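Side-chain contacts in cytochrome P450 RhF (Acinetobacter radioresistens, PDB 6RO8), which forms the haem-binding domain of a larger, self-sufficient cytochrome P450 and probably acts as a monooxygenase: residues 19-22 with 23-27; 31-35 with 36-40; 221-224 with 225-228; 387-390 with 391-395. One frame throughout, in Å; residues are numbered along the deposited sequence.

Contact 1 (19-22 with 23-27); sequences SFHA and ELQQK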
loop_
_atom_site.group_PDB
_atom_site.type_symbol
_atom_site.label_atom_id
_atom_site.label_comp_id
_atom_site.label_asym_id
_atom_site.label_seq_id
_atom_site.Cartn_x
_atom_site.Cartn_y
_atom_site.Cartn_z
ATOM N N SER A 19 20.873 21.649 -23.868
ATOM C CA SER A 19 19.584 21.946 -23.296
ATOM C C SER A 19 18.933 20.620 -22.988
ATOM O O SER A 19 17.725 20.545 -22.789
ATOM C CB SER A 19 18.710 22.817 -24.233
ATOM O OG SER A 19 18.852 22.515 -25.616
ATOM N N PHE A 20 19.739 19.560 -22.953
ATOM C CA PHE A 20 19.209 18.276 -22.509
ATOM C C PHE A 20 18.740 18.381 -21.067
ATOM O O PHE A 20 17.656 17.887 -20.715
ATOM C CB PHE A 20 20.260 17.171 -22.659
ATOM C CG PHE A 20 20.517 16.746 -24.101
ATOM C CD1 PHE A 20 19.606 15.942 -24.776
ATOM C CD2 PHE A 20 21.682 17.140 -24.773
ATOM C CE1 PHE A 20 19.838 15.546 -26.097
ATOM C CE2 PHE A 20 21.919 16.745 -26.093
ATOM C CZ PHE A 20 20.997 15.949 -26.753
ATOM N N HIS A 21 19.532 19.056 -20.222
ATOM C CA HIS A 21 19.105 19.341 -18.857
ATOM C C HIS A 21 17.934 20.311 -18.842
ATOM O O HIS A 21 16.978 20.129 -18.082
ATOM C CB HIS A 21 20.258 19.903 -18.031
ATOM C CG HIS A 21 20.030 19.809 -16.555
ATOM N ND1 HIS A 21 19.550 20.861 -15.803
ATOM C CD2 HIS A 21 20.181 18.771 -15.697
ATOM C CE1 HIS A 21 19.429 20.480 -14.543
ATOM N NE2 HIS A 21 19.806 19.218 -14.452
ATOM N N ALA A 22 17.989 21.351 -19.674
ATOM C CA ALA A 22 16.831 22.215 -19.835
ATOM C C ALA A 22 15.588 21.387 -20.145
ATOM O O ALA A 22 14.519 21.608 -19.569
ATOM C CB ALA A 22 17.087 23.251 -20.935
ATOM N N GLU A 23 15.721 20.396 -21.034
ATOM C CA GLU A 23 14.570 19.565 -21.353
ATOM C C GLU A 23 14.107 18.800 -20.129
ATOM O O GLU A 23 12.901 18.665 -19.895
ATOM C CB GLU A 23 14.902 18.606 -22.492
ATOM C CG GLU A 23 13.674 17.920 -23.067
ATOM C CD GLU A 23 13.996 17.021 -24.234
ATOM O OE1 GLU A 23 13.893 17.483 -25.395
ATOM O OE2 GLU A 23 14.362 15.855 -23.983
ATOM N N LEU A 24 15.053 18.295 -19.329
ATOM C CA LEU A 24 14.689 17.575 -18.115
ATOM C C LEU A 24 13.890 18.462 -17.163
ATOM O O LEU A 24 12.924 18.010 -16.537
ATOM C CB LEU A 24 15.946 17.048 -17.434
ATOM C CG LEU A 24 15.660 15.913 -16.455
ATOM C CD1 LEU A 24 14.995 14.746 -17.213
ATOM C CD2 LEU A 24 16.935 15.473 -15.745
ATOM N N GLN A 25 14.268 19.736 -17.048
ATOM C CA GLN A 25 13.542 20.614 -16.139
ATOM C C GLN A 25 12.115 20.816 -16.609
ATOM O O GLN A 25 11.179 20.763 -15.806
ATOM C CB GLN A 25 14.270 21.944 -16.000
ATOM C CG GLN A 25 15.765 21.764 -15.935
ATOM C CD GLN A 25 16.444 22.762 -15.038
ATOM O OE1 GLN A 25 16.353 22.672 -13.810
ATOM N NE2 GLN A 25 17.138 23.722 -15.641
ATOM N N GLN A 26 11.924 21.003 -17.911
ATOM C CA GLN A 26 10.567 21.077 -18.438
ATOM C C GLN A 26 9.806 19.768 -18.210
ATOM O O GLN A 26 8.634 19.789 -17.814
ATOM C CB GLN A 26 10.603 21.434 -19.918
ATOM C CG GLN A 26 9.285 21.992 -20.416
ATOM C CD GLN A 26 8.986 23.379 -19.862
ATOM O OE1 GLN A 26 7.826 23.809 -19.822
ATOM N NE2 GLN A 26 10.032 24.088 -19.430
ATOM N N LYS A 27 10.446 18.618 -18.459
ATOM C CA LYS A 27 9.758 17.354 -18.217
ATOM C C LYS A 27 9.352 17.242 -16.756
ATOM O O LYS A 27 8.261 16.753 -16.442
ATOM C CB LYS A 27 10.634 16.162 -18.609
ATOM C CG LYS A 27 10.848 15.961 -20.099
ATOM C CD LYS A 27 10.763 14.477 -20.448
ATOM C CE LYS A 27 12.121 13.883 -20.825
ATOM N NZ LYS A 27 12.350 13.866 -22.306
#

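Contact 2 (31-35 with 36-40); sequences FDMFA and VPYQQ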
loop_
_atom_site.group_PDB
_atom_site.type_symbol
_atom_site.label_atom_id
_atom_site.label_comp_id
_atom_site.label_asym_id
_atom_site.label_seq_id
_atom_site.Cartn_x
_atom_site.Cartn_y
_atom_site.Cartn_z
ATOM N N PHE A 31 5.658 16.937 -14.942
ATOM C CA PHE A 31 5.625 15.516 -14.646
ATOM C C PHE A 31 4.251 15.128 -14.121
ATOM O O PHE A 31 3.814 15.608 -13.068
ATOM C CB PHE A 31 6.721 15.127 -13.656
ATOM C CG PHE A 31 6.901 13.640 -13.546
ATOM C CD1 PHE A 31 6.085 12.893 -12.716
ATOM C CD2 PHE A 31 7.857 12.977 -14.304
ATOM C CE1 PHE A 31 6.228 11.515 -12.630
ATOM C CE2 PHE A 31 8.000 11.584 -14.220
ATOM C CZ PHE A 31 7.174 10.858 -13.388
ATOM N N ASP A 32 3.570 14.266 -14.875
ATOM C CA ASP A 32 2.231 13.795 -14.541
ATOM C C ASP A 32 2.273 12.302 -14.226
ATOM O O ASP A 32 2.551 11.477 -15.109
ATOM C CB ASP A 32 1.262 14.077 -15.688
ATOM C CG ASP A 32 -0.183 13.849 -15.300
ATOM O OD1 ASP A 32 -0.445 13.351 -14.184
ATOM O OD2 ASP A 32 -1.069 14.184 -16.111
ATOM N N MET A 33 1.948 11.956 -12.979
ATOM C CA MET A 33 1.926 10.550 -12.590
ATOM C C MET A 33 0.838 9.752 -13.314
ATOM O O MET A 33 0.940 8.524 -13.396
ATOM C CB MET A 33 1.769 10.429 -11.079
ATOM C CG MET A 33 3.052 10.756 -10.370
ATOM S SD MET A 33 2.857 10.767 -8.584
ATOM C CE MET A 33 4.558 10.737 -8.003
ATOM N N PHE A 34 -0.174 10.404 -13.873
ATOM C CA PHE A 34 -1.192 9.672 -14.608
ATOM C C PHE A 34 -0.862 9.536 -16.090
ATOM O O PHE A 34 -1.627 8.914 -16.833
ATOM C CB PHE A 34 -2.555 10.333 -14.395
ATOM C CG PHE A 34 -3.009 10.295 -12.965
ATOM C CD1 PHE A 34 -3.642 9.176 -12.460
ATOM C CD2 PHE A 34 -2.773 11.374 -12.116
ATOM C CE1 PHE A 34 -4.042 9.127 -11.119
ATOM C CE2 PHE A 34 -3.172 11.331 -10.779
ATOM C CZ PHE A 34 -3.801 10.205 -10.278
ATOM N N ALA A 35 0.277 10.057 -16.530
ATOM C CA ALA A 35 0.689 9.849 -17.902
ATOM C C ALA A 35 1.268 8.442 -18.065
ATOM O O ALA A 35 1.525 7.730 -17.093
ATOM C CB ALA A 35 1.698 10.915 -18.317
ATOM N N VAL A 36 1.474 8.053 -19.328
ATOM C CA VAL A 36 1.816 6.668 -19.624
ATOM C C VAL A 36 3.117 6.190 -18.957
ATOM O O VAL A 36 3.128 5.083 -18.441
ATOM C CB VAL A 36 1.871 6.457 -21.176
ATOM C CG1 VAL A 36 2.398 5.064 -21.494
ATOM C CG2 VAL A 36 0.498 6.679 -21.787
ATOM N N PRO A 37 4.200 6.979 -18.992
ATOM C CA PRO A 37 5.467 6.415 -18.454
ATOM C C PRO A 37 5.382 6.026 -16.997
ATOM O O PRO A 37 5.717 4.880 -16.667
ATOM C CB PRO A 37 6.481 7.539 -18.697
ATOM C CG PRO A 37 5.849 8.389 -19.754
ATOM C CD PRO A 37 4.388 8.329 -19.518
ATOM N N TYR A 38 4.938 6.932 -16.116
ATOM C CA TYR A 38 4.758 6.570 -14.711
ATOM C C TYR A 38 3.894 5.326 -14.573
ATOM O O TYR A 38 4.279 4.356 -13.912
ATOM C CB TYR A 38 4.139 7.736 -13.935
ATOM C CG TYR A 38 4.198 7.568 -12.422
ATOM C CD1 TYR A 38 5.380 7.830 -11.715
ATOM C CD2 TYR A 38 3.078 7.126 -11.696
ATOM C CE1 TYR A 38 5.441 7.690 -10.344
ATOM C CE2 TYR A 38 3.143 6.960 -10.317
ATOM C CZ TYR A 38 4.321 7.257 -9.653
ATOM O OH TYR A 38 4.380 7.117 -8.293
ATOM N N GLN A 39 2.724 5.338 -15.209
ATOM C CA GLN A 39 1.781 4.230 -15.136
ATOM C C GLN A 39 2.336 2.935 -15.723
ATOM O O GLN A 39 1.920 1.854 -15.303
ATOM C CB GLN A 39 0.480 4.619 -15.834
ATOM C CG GLN A 39 -0.341 5.624 -15.055
ATOM C CD GLN A 39 -0.710 5.111 -13.653
ATOM O OE1 GLN A 39 -1.274 4.011 -13.495
ATOM N NE2 GLN A 39 -0.384 5.903 -12.636
ATOM N N GLN A 40 3.284 3.009 -16.655
ATOM C CA GLN A 40 3.917 1.787 -17.139
ATOM C C GLN A 40 4.955 1.259 -16.157
ATOM O O GLN A 40 5.054 0.043 -15.949
ATOM C CB GLN A 40 4.568 2.040 -18.493
ATOM C CG GLN A 40 3.703 1.723 -19.681
ATOM C CD GLN A 40 4.442 1.984 -20.975
ATOM O OE1 GLN A 40 5.633 2.286 -20.961
ATOM N NE2 GLN A 40 3.743 1.879 -22.098
#

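Contact 3 (221-224 with 225-228); sequences WEYS and GRVL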
loop_
_atom_site.group_PDB
_atom_site.type_symbol
_atom_site.label_atom_id
_atom_site.label_comp_id
_atom_site.label_asym_id
_atom_site.label_seq_id
_atom_site.Cartn_x
_atom_site.Cartn_y
_atom_site.Cartn_z
ATOM N N TRP A 221 -17.998 5.177 4.773
ATOM C CA TRP A 221 -17.988 5.817 6.083
ATOM C C TRP A 221 -19.171 5.357 6.924
ATOM O O TRP A 221 -19.013 4.984 8.092
ATOM C CB TRP A 221 -18.012 7.341 5.923
ATOM C CG TRP A 221 -17.926 8.075 7.223
ATOM C CD1 TRP A 221 -18.951 8.661 7.909
ATOM C CD2 TRP A 221 -16.746 8.297 8.001
ATOM N NE1 TRP A 221 -18.480 9.234 9.066
ATOM C CE2 TRP A 221 -17.130 9.025 9.147
ATOM C CE3 TRP A 221 -15.404 7.953 7.840
ATOM C CZ2 TRP A 221 -16.222 9.411 10.126
ATOM C CZ3 TRP A 221 -14.501 8.334 8.815
ATOM C CH2 TRP A 221 -14.915 9.057 9.944
ATOM N N GLU A 222 -20.371 5.386 6.345
ATOM C CA GLU A 222 -21.553 4.960 7.076
ATOM C C GLU A 222 -21.449 3.507 7.500
ATOM O O GLU A 222 -21.783 3.163 8.640
ATOM C CB GLU A 222 -22.791 5.171 6.223
ATOM C CG GLU A 222 -24.072 5.014 6.976
ATOM C CD GLU A 222 -25.238 5.509 6.165
ATOM O OE1 GLU A 222 -25.335 5.104 4.988
ATOM O OE2 GLU A 222 -26.050 6.305 6.692
ATOM N N TYR A 223 -20.984 2.641 6.597
ATOM C CA TYR A 223 -20.817 1.228 6.928
ATOM C C TYR A 223 -19.912 1.044 8.149
ATOM O O TYR A 223 -20.284 0.368 9.116
ATOM C CB TYR A 223 -20.258 0.464 5.721
ATOM C CG TYR A 223 -19.997 -1.004 6.008
ATOM C CD1 TYR A 223 -21.038 -1.934 6.005
ATOM C CD2 TYR A 223 -18.711 -1.459 6.287
ATOM C CE1 TYR A 223 -20.807 -3.273 6.269
ATOM C CE2 TYR A 223 -18.466 -2.806 6.558
ATOM C CZ TYR A 223 -19.522 -3.703 6.548
ATOM O OH TYR A 223 -19.303 -5.033 6.809
ATOM N N SER A 224 -18.710 1.640 8.113
ATOM C CA SER A 224 -17.730 1.575 9.193
ATOM C C SER A 224 -18.346 2.079 10.486
ATOM O O SER A 224 -18.047 1.555 11.569
ATOM C CB SER A 224 -16.465 2.361 8.806
ATOM O OG SER A 224 -16.801 3.485 8.009
ATOM N N GLY A 225 -19.238 3.065 10.388
ATOM C CA GLY A 225 -19.956 3.499 11.570
ATOM C C GLY A 225 -20.785 2.396 12.197
ATOM O O GLY A 225 -20.645 2.115 13.386
ATOM N N ARG A 226 -21.679 1.785 11.409
ATOM C CA ARG A 226 -22.524 0.704 11.906
ATOM C C ARG A 226 -21.677 -0.434 12.492
ATOM O O ARG A 226 -22.006 -0.995 13.550
ATOM C CB ARG A 226 -23.443 0.205 10.766
ATOM C CG ARG A 226 -24.478 -0.883 11.166
ATOM C CD ARG A 226 -24.986 -1.735 9.972
ATOM N NE ARG A 226 -23.965 -2.617 9.395
ATOM C CZ ARG A 226 -24.205 -3.811 8.860
ATOM N NH1 ARG A 226 -25.447 -4.315 8.877
ATOM N NH2 ARG A 226 -23.198 -4.540 8.369
ATOM N N VAL A 227 -20.561 -0.759 11.837
ATOM C CA VAL A 227 -19.678 -1.822 12.318
ATOM C C VAL A 227 -19.107 -1.461 13.683
ATOM O O VAL A 227 -19.222 -2.224 14.651
ATOM C CB VAL A 227 -18.552 -2.089 11.303
ATOM C CG1 VAL A 227 -17.607 -3.156 11.826
ATOM C CG2 VAL A 227 -19.118 -2.505 9.964
ATOM N N LEU A 228 -18.451 -0.301 13.762
ATOM C CA LEU A 228 -17.838 0.153 15.002
ATOM C C LEU A 228 -18.852 0.225 16.128
ATOM O O LEU A 228 -18.482 0.065 17.297
ATOM C CB LEU A 228 -17.187 1.522 14.782
ATOM C CG LEU A 228 -16.520 2.166 15.994
ATOM C CD1 LEU A 228 -15.348 1.319 16.424
ATOM C CD2 LEU A 228 -16.065 3.578 15.691
#

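Contact 4 (387-390 with 391-395); sequences GRME and MCIFI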
loop_
_atom_site.group_PDB
_atom_site.type_symbol
_atom_site.label_atom_id
_atom_site.label_comp_id
_atom_site.label_asym_id
_atom_site.label_seq_id
_atom_site.Cartn_x
_atom_site.Cartn_y
_atom_site.Cartn_z
ATOM N N GLY A 387 1.995 -8.672 5.952
ATOM C CA GLY A 387 2.170 -8.649 4.505
ATOM C C GLY A 387 3.200 -9.652 4.012
ATOM O O GLY A 387 2.971 -10.343 3.005
ATOM N N ARG A 388 4.350 -9.749 4.714
ATOM C CA ARG A 388 5.409 -10.667 4.304
ATOM C C ARG A 388 4.940 -12.098 4.443
ATOM O O ARG A 388 5.171 -12.942 3.568
ATOM C CB ARG A 388 6.646 -10.462 5.169
ATOM C CG ARG A 388 7.455 -9.222 4.897
ATOM C CD ARG A 388 8.407 -8.938 6.046
ATOM N NE ARG A 388 9.388 -7.937 5.649
ATOM C CZ ARG A 388 9.919 -7.061 6.489
ATOM N NH1 ARG A 388 9.555 -7.073 7.764
ATOM N NH2 ARG A 388 10.801 -6.173 6.058
ATOM N N MET A 389 4.309 -12.391 5.578
ATOM C CA MET A 389 3.808 -13.727 5.845
ATOM C C MET A 389 2.838 -14.171 4.756
ATOM O O MET A 389 2.931 -15.295 4.266
ATOM C CB MET A 389 3.145 -13.732 7.208
ATOM C CG MET A 389 2.380 -14.946 7.547
ATOM S SD MET A 389 0.658 -14.457 7.636
ATOM C CE MET A 389 0.580 -13.594 9.193
ATOM N N GLU A 390 1.907 -13.299 4.334
ATOM C CA GLU A 390 0.934 -13.744 3.337
ATOM C C GLU A 390 1.603 -13.974 1.990
ATOM O O GLU A 390 1.261 -14.927 1.284
ATOM C CB GLU A 390 -0.211 -12.747 3.221
ATOM C CG GLU A 390 -1.003 -12.593 4.495
ATOM C CD GLU A 390 -2.183 -11.667 4.335
ATOM O OE1 GLU A 390 -3.026 -11.912 3.450
ATOM O OE2 GLU A 390 -2.259 -10.684 5.097
ATOM N N MET A 391 2.605 -13.157 1.652
ATOM C CA MET A 391 3.298 -13.334 0.379
ATOM C C MET A 391 4.089 -14.648 0.343
ATOM O O MET A 391 4.040 -15.382 -0.652
ATOM C CB MET A 391 4.193 -12.123 0.133
ATOM C CG MET A 391 3.391 -10.831 -0.160
ATOM S SD MET A 391 4.534 -9.443 -0.176
ATOM C CE MET A 391 5.369 -9.642 -1.758
ATOM N N CYS A 392 4.799 -14.989 1.421
ATOM C CA CYS A 392 5.513 -16.276 1.442
ATOM C C CYS A 392 4.578 -17.466 1.271
ATOM O O CYS A 392 4.830 -18.330 0.422
ATOM C CB CYS A 392 6.336 -16.395 2.725
ATOM S SG CYS A 392 7.487 -15.014 2.924
ATOM N N ILE A 393 3.489 -17.523 2.043
ATOM C CA ILE A 393 2.589 -18.670 1.952
ATOM C C ILE A 393 2.025 -18.800 0.539
ATOM O O ILE A 393 1.992 -19.902 -0.029
ATOM C CB ILE A 393 1.468 -18.574 3.002
ATOM C CG1 ILE A 393 2.026 -18.843 4.406
ATOM C CG2 ILE A 393 0.359 -19.579 2.708
ATOM C CD1 ILE A 393 1.337 -18.026 5.502
ATOM N N PHE A 394 1.606 -17.685 -0.066
ATOM C CA PHE A 394 1.152 -17.747 -1.455
ATOM C C PHE A 394 2.192 -18.427 -2.326
ATOM O O PHE A 394 1.908 -19.428 -2.991
ATOM C CB PHE A 394 0.859 -16.354 -2.015
ATOM C CG PHE A 394 -0.441 -15.781 -1.569
ATOM C CD1 PHE A 394 -1.596 -16.545 -1.588
ATOM C CD2 PHE A 394 -0.508 -14.461 -1.129
ATOM C CE1 PHE A 394 -2.798 -15.996 -1.173
ATOM C CE2 PHE A 394 -1.692 -13.918 -0.712
ATOM C CZ PHE A 394 -2.839 -14.677 -0.737
ATOM N N ILE A 395 3.418 -17.912 -2.295
ATOM C CA ILE A 395 4.457 -18.402 -3.189
ATOM C C ILE A 395 4.874 -19.828 -2.826
ATOM O O ILE A 395 5.105 -20.664 -3.713
ATOM C CB ILE A 395 5.649 -17.434 -3.167
ATOM C CG1 ILE A 395 5.208 -16.062 -3.673
ATOM C CG2 ILE A 395 6.798 -17.996 -3.986
ATOM C CD1 ILE A 395 6.171 -14.953 -3.306
#

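Contact 1 (19-22 with 23-27)
Glu23, Leu24, Gln25 and Gln26 each give their backbone N-H to the carbonyl oxygen four residues earlier, on Ser19, Phe20, His21 and Ala22, which makes this roughly the first two turns of helix 20-29. The bond from Glu23 N to Ser19 O is 2.7 Å and that from Gln26 N to Ala22 O is 3.1 Å. One turn of helix also brings His21 and Gln25 together. The histidine has CG anti to its own backbone nitrogen (chi1 -162°), which stands the imidazole out from the helix, beside the amide of Gln25. There ND1 lies 3.7 Å from Gln25 CD, with ring and amide planes inclined at 53°, so the two flat groups meet obliquely rather than stack. The far nitrogen of the ring, NE2, is hydrogen-bonded to the backbone oxygen of Gln52, at the end of helix 47-52. Leu24, the buried member of the group, packs on Glu48 and Phe49 of that same helix. On another side Glu23 stretches out its chain, and OE2 takes a weak hydrogen bond from Lys27 NZ at 3.3 Å, part of an i to i+4 salt bridge. Because the imidazole is held through NE2 and meets Gln25 only by van der Waals contact, the polar tie here runs between helices 20-29 and 47-52, while the Glu23 to Lys27 pair should add only modestly to the stability of this exposed helix.

Contact 2 (31-35 with 36-40)
Met33 lies across one face of the Tyr38 ring, and this is the close-packed part of the contact. Its CG stands 3.6 Å from the ring centroid and only 4° off the normal, a CH-pi contact over the middle of the ring. The chain then runs on extended, taking SD to 4.4 Å from the same centroid in an oblique Met-aromatic contact and CE to 3.6 Å from Tyr38 OH. The phenol oxygen is itself hydrogen-bonded to Thr418 O. Phe31 approaches at about a right angle, its ring edge, at CE1, 3.9 Å from Tyr38 CD1. Between these side chains the backbone makes a type I beta turn from Asp32 to Ala35, reinforced by an Asx turn in which Phe34 N donates to Asp32 OD1; Ala35 then serves as N-cap of the short helix 36-40. Gln39 folds back over this junction. A bend at chi2 (-58°) directs NE2 to Met33 O, 3.0 Å away, with the acceptor in the plane of the amide and the N-H nearly straight at it, and the same nitrogen also bonds to Asn417 O. Gln39 N hydrogen-bonds to Ala35 O at 3.3 Å, the first turn of the helix. The outer side is looser: Val36 and Pro37 are exposed, and Ala35 CB comes no closer to Pro37 CD than 3.9 Å. On the flank of the turn, Asp32 OD2 forms a salt bridge with Arg204.

Contact 3 (221-224 with 225-228)
Val227 sets one methyl against the face of the Tyr223 ring a turn earlier in the helix. CG2 is 3.7 Å from the ring centroid, a CH-pi contact displaced toward the rim, and its closest ring atom is Tyr223 CE2 at 3.5 Å. Two torsions arrange this. Tyr223 CG is anti to the backbone nitrogen (chi1 177°), which carries the ring outward from the helix, with one face turned to the next turn, while Val227 keeps CG1 anti to its own nitrogen, leaving CG2 to turn back to the ring. Arg226 reaches the same ring from another direction: a bend at chi3 (68°) brings NH2 to 3.4 Å from Tyr223 CE1, with ring and guanidinium planes 39° apart. All of this sits inside the long helix 207-233, where Val227 N bonds to Tyr223 O at 3.0 Å and Leu228 N to Ser224 O at 2.9 Å. Val227 and Leu228 also pack on helix 257-270, on Met264 and Leu260 respectively. The polar ends of Tyr223 and Arg226 converge on Asp185, the phenol through a weak hydrogen bond and the guanidinium through a long, weak ion pair. Ser224 OG lies within reach of both Phe220 O and Trp221 O, 2.7 Å from the latter, and its one proton can serve only one at a time.

Contact 4 (387-390 with 391-395)
Helix 384-401 follows the cysteine that ligates the haem iron, Cys381, and corresponds to the L helix of the P450 fold; this contact is a run of its early turns, buried among neighbouring helices. Four backbone bonds join the segments, from Met391 N to Gly387 O, Cys392 N to Arg388 O, Ile393 N to Met389 O and Phe394 N to Glu390 O. Gly387 lies on the haem side, about 5 Å from the bound haem between nearest atoms. One turn on, Met391 has CG 3.2 Å from Gly387 O, and beyond it the side chain bends at chi3 (75°) and packs on Ser279 and Ala282 of helix 273-288 and on Val307 and Leu311 of helix 303-314. Met389 and Ile393 lie alongside each other on a different side of the helix, pointing the same way, with Met389 CG 3.8 Å from Ile393 CD1; both also touch Val144 of helix 134-155. Arg388 reaches away from the later turn, and its NH2 forms a salt bridge with Glu308 while NH1 bonds to Asn385, so the guanidinium ties this helix to helix 303-314. Cys392 leaves SG 3.2 Å from Arg388 O, the carbonyl that already accepts the Cys392 N-H. Phe394 has CG anti to its carbonyl carbon (chi1 -78°), which folds the ring back along the helix beside the preceding turn. The ring also packs on Ile171 and Pro172 of helix 170-179, and its CD2 ends up 3.0 Å from Glu390 O.

The four contacts come in series along the chain, each closing before the next opens, and all are local to a helix or its start. Contacts 1 and 2 are successive: helix 20-29 leads into the turn before helix 36-40, and their centres are about 17 Å apart on the same side of the chain's centre. Contact 3, in helix 207-233, and contact 4, in helix 384-401, lie across the centre from contact 1, with centres about 49 and 42 Å from it; their own centres are about 30 Å apart. Contact 4 is the one beside the haem, just after its cysteine ligand, whereas the other three lie away from the annotated sites, in the surrounding P450 scaffold.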